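Local coordinates for protein yersinopine synthase (Yersinia pestis, PDB 6C4M) that catalyses the NADPH-dependent reductive condensation of pyruvate with an amino-acid intermediate, the last step in making the metallophore yersinopine, at residues His116-Leu121 against Gly145-Asn150; Ser139-Ser144 against Ile255-His260; Ile124-Leu129 against Asn150-Ala155. One frame throughout, in Å; residues are numbered along the deposited sequence.

Contact 1 of 3, residues His116-Leu121 against Gly145-Asn150. With NAP (NADP nicotinamide-adenine-dinucleotide phosphate), chain B.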
# COMPACT_ATOMS: atom_id res chain seq x y z
N HIS A 116 -5.23 4.12 -34.05
CA HIS A 116 -6.12 4.31 -35.18
C HIS A 116 -5.66 5.42 -36.12
O HIS A 116 -6.37 5.73 -37.09
CB HIS A 116 -7.54 4.61 -34.68
CG HIS A 116 -8.23 3.40 -34.13
ND1 HIS A 116 -9.04 2.59 -34.91
CD2 HIS A 116 -8.21 2.83 -32.90
CE1 HIS A 116 -9.48 1.58 -34.18
NE2 HIS A 116 -9.00 1.71 -32.95
N TYR A 117 -4.47 5.99 -35.90
CA TYR A 117 -3.94 6.98 -36.83
C TYR A 117 -3.81 6.38 -38.22
O TYR A 117 -4.18 7.01 -39.21
CB TYR A 117 -2.58 7.46 -36.39
CG TYR A 117 -2.54 8.34 -35.15
CD1 TYR A 117 -3.71 8.85 -34.59
CD2 TYR A 117 -1.34 8.67 -34.56
CE1 TYR A 117 -3.67 9.66 -33.48
CE2 TYR A 117 -1.30 9.47 -33.46
CZ TYR A 117 -2.47 9.98 -32.92
OH TYR A 117 -2.44 10.80 -31.80
N TYR A 118 -3.27 5.17 -38.31
CA TYR A 118 -2.99 4.58 -39.62
C TYR A 118 -4.28 4.42 -40.40
O TYR A 118 -4.39 4.86 -41.55
CB TYR A 118 -2.30 3.24 -39.47
CG TYR A 118 -2.10 2.47 -40.76
CD1 TYR A 118 -1.14 2.88 -41.68
CD2 TYR A 118 -2.87 1.34 -41.06
CE1 TYR A 118 -0.95 2.18 -42.88
CE2 TYR A 118 -2.67 0.63 -42.26
CZ TYR A 118 -1.71 1.07 -43.15
OH TYR A 118 -1.49 0.39 -44.33
N ALA A 119 -5.28 3.80 -39.76
CA ALA A 119 -6.55 3.51 -40.43
C ALA A 119 -7.21 4.81 -40.88
O ALA A 119 -7.80 4.87 -41.97
CB ALA A 119 -7.46 2.70 -39.48
N VAL A 120 -7.08 5.87 -40.08
CA VAL A 120 -7.65 7.17 -40.43
C VAL A 120 -6.88 7.80 -41.58
O VAL A 120 -7.45 8.15 -42.61
CB VAL A 120 -7.67 8.09 -39.19
CG1 VAL A 120 -8.02 9.55 -39.59
CG2 VAL A 120 -8.67 7.59 -38.16
N LEU A 121 -5.56 7.91 -41.43
CA LEU A 121 -4.78 8.61 -42.43
C LEU A 121 -4.89 7.96 -43.81
O LEU A 121 -4.86 8.68 -44.83
CB LEU A 121 -3.32 8.71 -41.98
CG LEU A 121 -3.14 9.67 -40.78
CD1 LEU A 121 -1.74 9.50 -40.22
CD2 LEU A 121 -3.39 11.12 -41.11
N GLY A 145 4.85 9.53 -35.05
CA GLY A 145 5.26 10.61 -35.93
C GLY A 145 6.00 10.09 -37.15
O GLY A 145 5.77 10.54 -38.26
N LEU A 146 6.92 9.15 -36.95
CA LEU A 146 7.60 8.53 -38.07
C LEU A 146 6.60 7.90 -39.03
O LEU A 146 6.75 8.01 -40.25
CB LEU A 146 8.57 7.47 -37.57
CG LEU A 146 9.86 7.95 -36.96
CD1 LEU A 146 10.55 6.84 -36.16
CD2 LEU A 146 10.78 8.49 -38.03
N MET A 147 5.59 7.21 -38.50
CA MET A 147 4.59 6.57 -39.33
C MET A 147 3.83 7.61 -40.16
O MET A 147 3.67 7.46 -41.38
CB MET A 147 3.62 5.79 -38.45
CG MET A 147 2.90 4.64 -39.15
SD MET A 147 1.24 4.43 -38.46
CE MET A 147 0.62 5.89 -39.39
N VAL A 148 3.34 8.65 -39.50
CA VAL A 148 2.61 9.70 -40.21
C VAL A 148 3.50 10.38 -41.25
O VAL A 148 3.03 10.70 -42.35
CB VAL A 148 2.05 10.71 -39.19
CG1 VAL A 148 1.47 11.95 -39.87
CG2 VAL A 148 1.02 9.97 -38.36
N GLN A 149 4.77 10.65 -40.92
CA GLN A 149 5.67 11.23 -41.92
C GLN A 149 5.69 10.39 -43.18
O GLN A 149 5.68 10.90 -44.31
CB GLN A 149 7.10 11.33 -41.41
CG GLN A 149 7.42 12.45 -40.48
CD GLN A 149 8.90 12.42 -40.16
OE1 GLN A 149 9.28 12.06 -39.07
NE2 GLN A 149 9.73 12.74 -41.15
N ASN A 150 5.85 9.08 -42.98
CA ASN A 150 5.99 8.17 -44.11
C ASN A 150 4.77 8.25 -45.01
O ASN A 150 4.89 8.33 -46.24
CB ASN A 150 6.20 6.75 -43.59
CG ASN A 150 6.48 5.78 -44.69
OD1 ASN A 150 5.56 5.29 -45.34
ND2 ASN A 150 7.75 5.52 -44.94
PA NAP B . -11.90 8.62 -27.33
O1A NAP B . -10.44 8.37 -27.28
O2A NAP B . -12.69 7.62 -26.46
O5B NAP B . -12.36 8.52 -28.91
C5B NAP B . -11.99 9.66 -29.71
C4B NAP B . -12.55 9.43 -31.13
O4B NAP B . -11.92 8.10 -31.64
C3B NAP B . -13.82 9.26 -31.12
O3B NAP B . -14.43 9.83 -32.32
C2B NAP B . -14.05 7.63 -31.17
O2B NAP B . -15.35 7.32 -31.79
C1B NAP B . -13.11 7.17 -31.91
N9A NAP B . -12.70 5.89 -31.32
C8A NAP B . -12.41 5.45 -30.08
N7A NAP B . -12.13 4.15 -30.22
C5A NAP B . -12.25 3.82 -31.55
C6A NAP B . -12.04 2.60 -32.14
N6A NAP B . -11.67 1.26 -31.67
N1A NAP B . -12.21 2.48 -33.47
C2A NAP B . -12.57 3.57 -34.22
N3A NAP B . -12.78 4.78 -33.63
C4A NAP B . -12.61 4.89 -32.26
O3 NAP B . -12.16 10.15 -26.76
PN NAP B . -11.15 11.20 -26.06
O1N NAP B . -11.61 12.52 -26.52
O2N NAP B . -11.35 11.00 -24.53
O5D NAP B . -9.53 10.97 -26.36
C5D NAP B . -8.85 11.71 -27.41
C4D NAP B . -7.38 11.25 -27.39
O4D NAP B . -6.72 11.63 -25.98
C3D NAP B . -7.21 9.95 -27.50
O3D NAP B . -5.85 9.76 -28.12
C2D NAP B . -7.11 9.39 -26.08
O2D NAP B . -6.29 8.32 -26.10
C1D NAP B . -6.40 10.54 -25.34
N1N NAP B . -6.77 10.70 -23.92
C2N NAP B . -7.83 11.45 -23.53
C3N NAP B . -8.11 11.59 -22.15
C7N NAP B . -9.30 12.43 -21.67
O7N NAP B . -9.31 12.94 -20.62
N7N NAP B . -10.42 12.56 -22.56
C4N NAP B . -7.33 10.97 -21.22
C5N NAP B . -6.28 10.22 -21.61
C6N NAP B . -5.99 10.09 -22.97
P2B NAP B . -16.76 7.31 -30.84
O1X NAP B . -16.80 5.97 -30.14
O2X NAP B . -16.70 8.40 -29.82
O3X NAP B . -17.96 7.42 -31.75

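Contact 2 of 3, residues Ser139-Ser144 against Ile255-His260. With NAP (NADP nicotinamide-adenine-dinucleotide phosphate), chain B.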
# COMPACT_ATOMS: atom_id res chain seq x y z
N SER A 139 -2.63 12.89 -28.96
CA SER A 139 -2.13 12.02 -27.88
C SER A 139 -1.36 10.87 -28.53
O SER A 139 -1.88 9.78 -28.74
CB SER A 139 -3.25 11.49 -27.00
OG SER A 139 -2.67 10.87 -25.85
N SER A 140 -0.09 11.12 -28.80
CA SER A 140 0.71 10.26 -29.64
C SER A 140 1.15 8.99 -28.91
O SER A 140 1.01 8.84 -27.69
CB SER A 140 1.94 11.04 -30.10
OG SER A 140 2.25 10.71 -31.42
N SER A 141 1.73 8.08 -29.68
CA SER A 141 2.48 6.95 -29.15
C SER A 141 3.88 7.01 -29.76
O SER A 141 4.12 7.71 -30.74
CB SER A 141 1.81 5.61 -29.47
OG SER A 141 2.51 4.52 -28.87
N MET A 142 4.79 6.22 -29.19
CA MET A 142 6.12 6.11 -29.78
C MET A 142 6.03 5.50 -31.17
O MET A 142 5.49 4.41 -31.35
CB MET A 142 7.03 5.25 -28.90
CG MET A 142 7.70 6.01 -27.76
SD MET A 142 8.53 4.94 -26.52
CE MET A 142 7.15 4.39 -25.54
N GLY A 143 6.61 6.21 -32.15
CA GLY A 143 6.59 5.80 -33.54
C GLY A 143 5.49 6.45 -34.35
O GLY A 143 5.55 6.42 -35.59
N SER A 144 4.52 7.07 -33.69
CA SER A 144 3.41 7.67 -34.40
C SER A 144 3.90 8.67 -35.44
O SER A 144 3.45 8.67 -36.59
CB SER A 144 2.47 8.35 -33.41
OG SER A 144 1.85 7.38 -32.59
N ILE A 255 2.75 8.38 -20.90
CA ILE A 255 2.69 7.60 -19.67
C ILE A 255 2.04 6.23 -19.90
O ILE A 255 2.49 5.22 -19.34
CB ILE A 255 1.95 8.40 -18.58
CG1 ILE A 255 1.97 7.62 -17.24
CG2 ILE A 255 0.54 8.72 -19.03
CD1 ILE A 255 1.36 8.37 -16.11
N THR A 256 0.96 6.17 -20.71
CA THR A 256 0.18 4.95 -20.79
C THR A 256 0.96 3.82 -21.43
O THR A 256 0.67 2.66 -21.15
CB THR A 256 -1.13 5.14 -21.56
OG1 THR A 256 -0.83 5.53 -22.91
CG2 THR A 256 -2.00 6.19 -20.87
N ASN A 257 1.95 4.11 -22.26
CA ASN A 257 2.75 3.02 -22.81
C ASN A 257 3.55 2.31 -21.73
O ASN A 257 3.85 1.12 -21.88
CB ASN A 257 3.71 3.53 -23.87
CG ASN A 257 2.99 4.02 -25.14
OD1 ASN A 257 2.20 4.96 -25.08
ND2 ASN A 257 3.26 3.37 -26.28
N TYR A 258 3.91 3.02 -20.66
CA TYR A 258 4.68 2.44 -19.56
C TYR A 258 3.80 1.74 -18.54
O TYR A 258 4.16 0.68 -18.04
CB TYR A 258 5.49 3.54 -18.85
CG TYR A 258 6.56 4.15 -19.71
CD1 TYR A 258 7.81 3.57 -19.81
CD2 TYR A 258 6.30 5.30 -20.46
CE1 TYR A 258 8.80 4.15 -20.62
CE2 TYR A 258 7.28 5.88 -21.27
CZ TYR A 258 8.52 5.28 -21.36
OH TYR A 258 9.52 5.82 -22.16
N VAL A 259 2.65 2.33 -18.21
CA VAL A 259 1.88 1.95 -17.03
C VAL A 259 0.77 0.96 -17.36
O VAL A 259 0.50 0.04 -16.58
CB VAL A 259 1.31 3.22 -16.37
CG1 VAL A 259 0.35 2.90 -15.24
CG2 VAL A 259 2.44 4.06 -15.87
N HIS A 260 0.06 1.17 -18.45
CA HIS A 260 -1.09 0.31 -18.75
C HIS A 260 -0.72 -1.14 -18.97
O HIS A 260 -1.43 -2.02 -18.44
CB HIS A 260 -1.86 0.86 -19.96
CG HIS A 260 -2.80 1.96 -19.59
ND1 HIS A 260 -3.73 2.48 -20.46
CD2 HIS A 260 -2.90 2.68 -18.45
CE1 HIS A 260 -4.39 3.46 -19.86
NE2 HIS A 260 -3.90 3.60 -18.64
PA NAP B . -11.90 8.62 -27.33
O1A NAP B . -10.44 8.37 -27.28
O2A NAP B . -12.69 7.62 -26.46
O5B NAP B . -12.36 8.52 -28.91
C5B NAP B . -11.99 9.66 -29.71
C4B NAP B . -12.55 9.43 -31.13
O4B NAP B . -11.92 8.10 -31.64
C3B NAP B . -13.82 9.26 -31.12
O3B NAP B . -14.43 9.83 -32.32
C2B NAP B . -14.05 7.63 -31.17
O2B NAP B . -15.35 7.32 -31.79
C1B NAP B . -13.11 7.17 -31.91
N9A NAP B . -12.70 5.89 -31.32
C8A NAP B . -12.41 5.45 -30.08
N7A NAP B . -12.13 4.15 -30.22
C5A NAP B . -12.25 3.82 -31.55
C6A NAP B . -12.04 2.60 -32.14
N6A NAP B . -11.67 1.26 -31.67
N1A NAP B . -12.21 2.48 -33.47
C2A NAP B . -12.57 3.57 -34.22
N3A NAP B . -12.78 4.78 -33.63
C4A NAP B . -12.61 4.89 -32.26
O3 NAP B . -12.16 10.15 -26.76
PN NAP B . -11.15 11.20 -26.06
O1N NAP B . -11.61 12.52 -26.52
O2N NAP B . -11.35 11.00 -24.53
O5D NAP B . -9.53 10.97 -26.36
C5D NAP B . -8.85 11.71 -27.41
C4D NAP B . -7.38 11.25 -27.39
O4D NAP B . -6.72 11.63 -25.98
C3D NAP B . -7.21 9.95 -27.50
O3D NAP B . -5.85 9.76 -28.12
C2D NAP B . -7.11 9.39 -26.08
O2D NAP B . -6.29 8.32 -26.10
C1D NAP B . -6.40 10.54 -25.34
N1N NAP B . -6.77 10.70 -23.92
C2N NAP B . -7.83 11.45 -23.53
C3N NAP B . -8.11 11.59 -22.15
C7N NAP B . -9.30 12.43 -21.67
O7N NAP B . -9.31 12.94 -20.62
N7N NAP B . -10.42 12.56 -22.56
C4N NAP B . -7.33 10.97 -21.22
C5N NAP B . -6.28 10.22 -21.61
C6N NAP B . -5.99 10.09 -22.97
P2B NAP B . -16.76 7.31 -30.84
O1X NAP B . -16.80 5.97 -30.14
O2X NAP B . -16.70 8.40 -29.82
O3X NAP B . -17.96 7.42 -31.75
O HOH W 1 0.26 6.53 -26.18

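Contact 3 of 3, residues Ile124-Leu129 against Asn150-Ala155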
# COMPACT_ATOMS: atom_id res chain seq x y z
N ILE A 124 -7.81 9.42 -45.87
CA ILE A 124 -7.90 10.85 -46.16
C ILE A 124 -7.48 11.09 -47.61
O ILE A 124 -6.40 10.66 -48.04
CB ILE A 124 -7.05 11.70 -45.21
CG1 ILE A 124 -7.72 11.72 -43.82
CG2 ILE A 124 -6.88 13.14 -45.75
CD1 ILE A 124 -6.84 12.07 -42.75
N PRO A 125 -8.29 11.78 -48.39
CA PRO A 125 -7.93 12.10 -49.79
C PRO A 125 -7.03 13.33 -49.85
O PRO A 125 -7.46 14.47 -50.03
CB PRO A 125 -9.30 12.32 -50.44
CG PRO A 125 -10.08 12.96 -49.33
CD PRO A 125 -9.62 12.29 -48.05
N TRP A 126 -5.74 13.06 -49.65
CA TRP A 126 -4.76 14.12 -49.48
C TRP A 126 -4.76 15.07 -50.66
O TRP A 126 -4.55 16.28 -50.48
CB TRP A 126 -3.38 13.48 -49.30
CG TRP A 126 -3.31 12.58 -48.08
CD1 TRP A 126 -3.23 11.23 -48.06
CD2 TRP A 126 -3.32 13.01 -46.72
NE1 TRP A 126 -3.18 10.78 -46.77
CE2 TRP A 126 -3.24 11.86 -45.93
CE3 TRP A 126 -3.38 14.26 -46.10
CZ2 TRP A 126 -3.23 11.92 -44.54
CZ3 TRP A 126 -3.38 14.32 -44.73
CH2 TRP A 126 -3.30 13.15 -43.96
N ALA A 127 -5.00 14.55 -51.87
CA ALA A 127 -4.99 15.38 -53.06
C ALA A 127 -6.03 16.48 -52.96
O ALA A 127 -5.86 17.55 -53.55
CB ALA A 127 -5.23 14.54 -54.33
N ALA A 128 -7.10 16.24 -52.20
CA ALA A 128 -8.18 17.20 -52.08
C ALA A 128 -7.99 18.17 -50.93
O ALA A 128 -8.95 18.83 -50.53
CB ALA A 128 -9.51 16.47 -51.92
N LEU A 129 -6.78 18.23 -50.36
CA LEU A 129 -6.42 19.17 -49.30
C LEU A 129 -5.22 19.96 -49.81
O LEU A 129 -4.09 19.75 -49.34
CB LEU A 129 -6.14 18.44 -47.98
CG LEU A 129 -7.34 17.70 -47.39
CD1 LEU A 129 -6.94 16.75 -46.27
CD2 LEU A 129 -8.36 18.71 -46.89
N ASN A 150 5.85 9.08 -42.98
CA ASN A 150 5.99 8.17 -44.11
C ASN A 150 4.77 8.25 -45.01
O ASN A 150 4.89 8.33 -46.24
CB ASN A 150 6.20 6.75 -43.59
CG ASN A 150 6.48 5.78 -44.69
OD1 ASN A 150 5.56 5.29 -45.34
ND2 ASN A 150 7.75 5.52 -44.94
N LEU A 151 3.57 8.21 -44.43
CA LEU A 151 2.36 8.27 -45.24
C LEU A 151 2.26 9.60 -45.98
O LEU A 151 1.90 9.65 -47.16
CB LEU A 151 1.12 8.08 -44.37
CG LEU A 151 0.95 6.73 -43.64
CD1 LEU A 151 -0.35 6.74 -42.84
CD2 LEU A 151 0.95 5.57 -44.60
N LEU A 152 2.51 10.70 -45.28
CA LEU A 152 2.44 12.00 -45.94
C LEU A 152 3.45 12.10 -47.07
O LEU A 152 3.13 12.63 -48.15
CB LEU A 152 2.67 13.11 -44.90
CG LEU A 152 1.54 13.27 -43.88
CD1 LEU A 152 1.96 14.24 -42.72
CD2 LEU A 152 0.29 13.81 -44.59
N ASN A 153 4.67 11.62 -46.84
CA ASN A 153 5.68 11.68 -47.88
C ASN A 153 5.23 10.92 -49.11
O ASN A 153 5.46 11.37 -50.24
CB ASN A 153 7.02 11.14 -47.37
CG ASN A 153 8.08 11.06 -48.47
OD1 ASN A 153 8.30 10.00 -49.06
ND2 ASN A 153 8.73 12.20 -48.77
N ALA A 154 4.55 9.79 -48.92
CA ALA A 154 4.02 9.04 -50.06
C ALA A 154 2.93 9.81 -50.80
O ALA A 154 2.78 9.65 -52.01
CB ALA A 154 3.50 7.67 -49.59
N ALA A 155 2.16 10.64 -50.12
CA ALA A 155 1.12 11.42 -50.77
C ALA A 155 1.63 12.77 -51.31
O ALA A 155 0.81 13.62 -51.70
CB ALA A 155 -0.04 11.67 -49.81

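Contact 1 of 3, residues His116-Leu121 against Gly145-Asn150
The ring of Y118 meets M147 at its edge, near the ring plane, where the methyl CE lies beside CD1. The sulfur stands obliquely to the same ring, with M147 SD 5.4 Å from the Y118 centroid and 66° off the ring normal, a Met-aromatic contact. A second flat group, the imidazole of H116, carries the adenine of NADP over one face. H116 is also the N-cap residue of helix 117-121, so the helix starts at the adenine and turns its other side to helix 144-154.

On that side M147 does most of the bridging. Its CG is anti to the backbone N (chi1 -156°), and turns about the CB-CG and CG-SD bonds bring the thioether across Y118 at about a right angle. There M147 SD is 3.9 Å from Y118 CB, while the methyl M147 CE reaches Y118 CA at 3.8 Å. L121, a turn after Y118, meets V148, the residue next to M147, also nearly perpendicularly. A single methyl from each makes this meeting, and L121 CD1 to V148 CG2, at 3.4 Å, is tighter than ordinary van der Waals contact. The contacts across the two segments are apolar or sulfur-aromatic.

The segments of the two helices run nearly parallel, 17° apart, with their axes 10.7 Å from each other at closest approach, and these side chains bridge the gap. Helix 117-121 rests on strand 107-110, with L121 on L110, while helix 459-471 packs against Y118 through R461 and I465 and against M147 through Q462.

Contact 2 of 3, residues Ser139-Ser144 against Ile255-His260
The loop that follows strand 134-137, running beside the NADP ribose on the nicotinamide side, is joined here to helix 255-264, which carries H260, the inferred proton donor/acceptor of the active site. S139 lies at the cofactor end, its CB 3.3 Å from O3D of NADP. Two residues on, the loop makes a type II turn from S141 to S144 and enters helix 144-154, with G143 as the N-cap residue.

The direct polar link is a nearly straight bond from the amide of N257: ND2 donates to S141 OG at 2.9 Å, with an N-H...O angle of 160°, and the hydroxyl oxygen lies close to the amide plane. S141 presents this oxygen with OG anti to its backbone N (chi1 -176°). The other end of the same amide is used too, because one water donates both to N257 OD1, at 2.7 Å, and to S140 O, at 2.9 Å. Beside this pair the M142 and N257 side chains run alongside one another, pointing opposite ways, M142 CE coming to 3.9 Å from N257 CB. The methyl also approaches the Y258 ring obliquely; the hydroxyl of that ring is bonded to the carbonyl of R252.

Within the turn, S141 O accepts from S144 N and also from S144 OG, at 2.9 Å, both arriving from the same face of its carbonyl plane.

With ND2 giving to the serine and OD1 receiving from the water, each end of the buried N257 amide has a hydrogen-bond partner, which is consistent with one flip of the group and ties the helix that bears H260 to the cofactor-side loop by directional bonds.

Contact 3 of 3, residues Ile124-Leu129 against Asn150-Ala155
A beta-alpha-beta unit of the nucleotide-binding sheet is packed here at its outer end, where the connection between helix 117-121 and strand 134-137 meets the C-terminal end of helix 144-154. W126 carries the contact from the connection; L152 and A155 receive it. The methyl CD2 of L152 sits over one face of the indole, 3.8 Å from the centroid of the W126 six-membered ring and 14° off its normal, a CH-pi contact. It lies above the outer part of the benzo ring, with W126 CH2 and L152 CD2 3.7 Å apart. The two side chains cross at about a right angle, and the CD2 branch of the leucine does the touching.

The opposite face of the indole is covered from within its own segment: I124 CG2 stands 3.6 Å above the plane of the W126 ring, over its centre. The tryptophan is thus sandwiched between two aliphatic methyls, L152 CD2 and I124 CG2.

Strand 134-137 lies between 107-110 and 161-165, parallel to both, and helix 144-154 makes the crossover from it to 161-165. W126 bridges the end of that helix and the chain that leads toward strand 134-137, and it also touches L108 of strand 107-110.

A155, the first residue to leave helical geometry, meets the pyrrole side of the indole obliquely, with its CB 3.7 Å from W126 CD1. W126 holds CG anti to its carbonyl carbon (chi1 -61°), and this swings the ring toward the helix end. The indole nitrogen NE1 makes a weak hydrogen bond to L121 O at the end of the preceding helix. Around the tryptophan, P125 is the centre of an inverse gamma turn, and A128 N bonds back to P125 O at 2.8 Å.

Overall arrangement
Helix 144-154 runs through the arrangement: contact 2 holds the turn leading into it, contact 1 its first half and contact 3 its last turn, with N150 common to contacts 1 and 3. The centres of contacts 1 and 3 lie about 10 Å apart, those of contacts 1 and 2 about 15 Å, and those of contacts 2 and 3 about 25 Å. Along the chain the order is 116-121, 124-129, 139-144, 145-150, 150-155 and, much later, 255-260, so each pair of contacts interlocks. The hydroxyl of Y117 probably hydrogen-bonds S139 O, linking contacts 1 and 2, both of which touch NADP. The series thus runs from a peripheral packing site to the cofactor and the helix bearing H260.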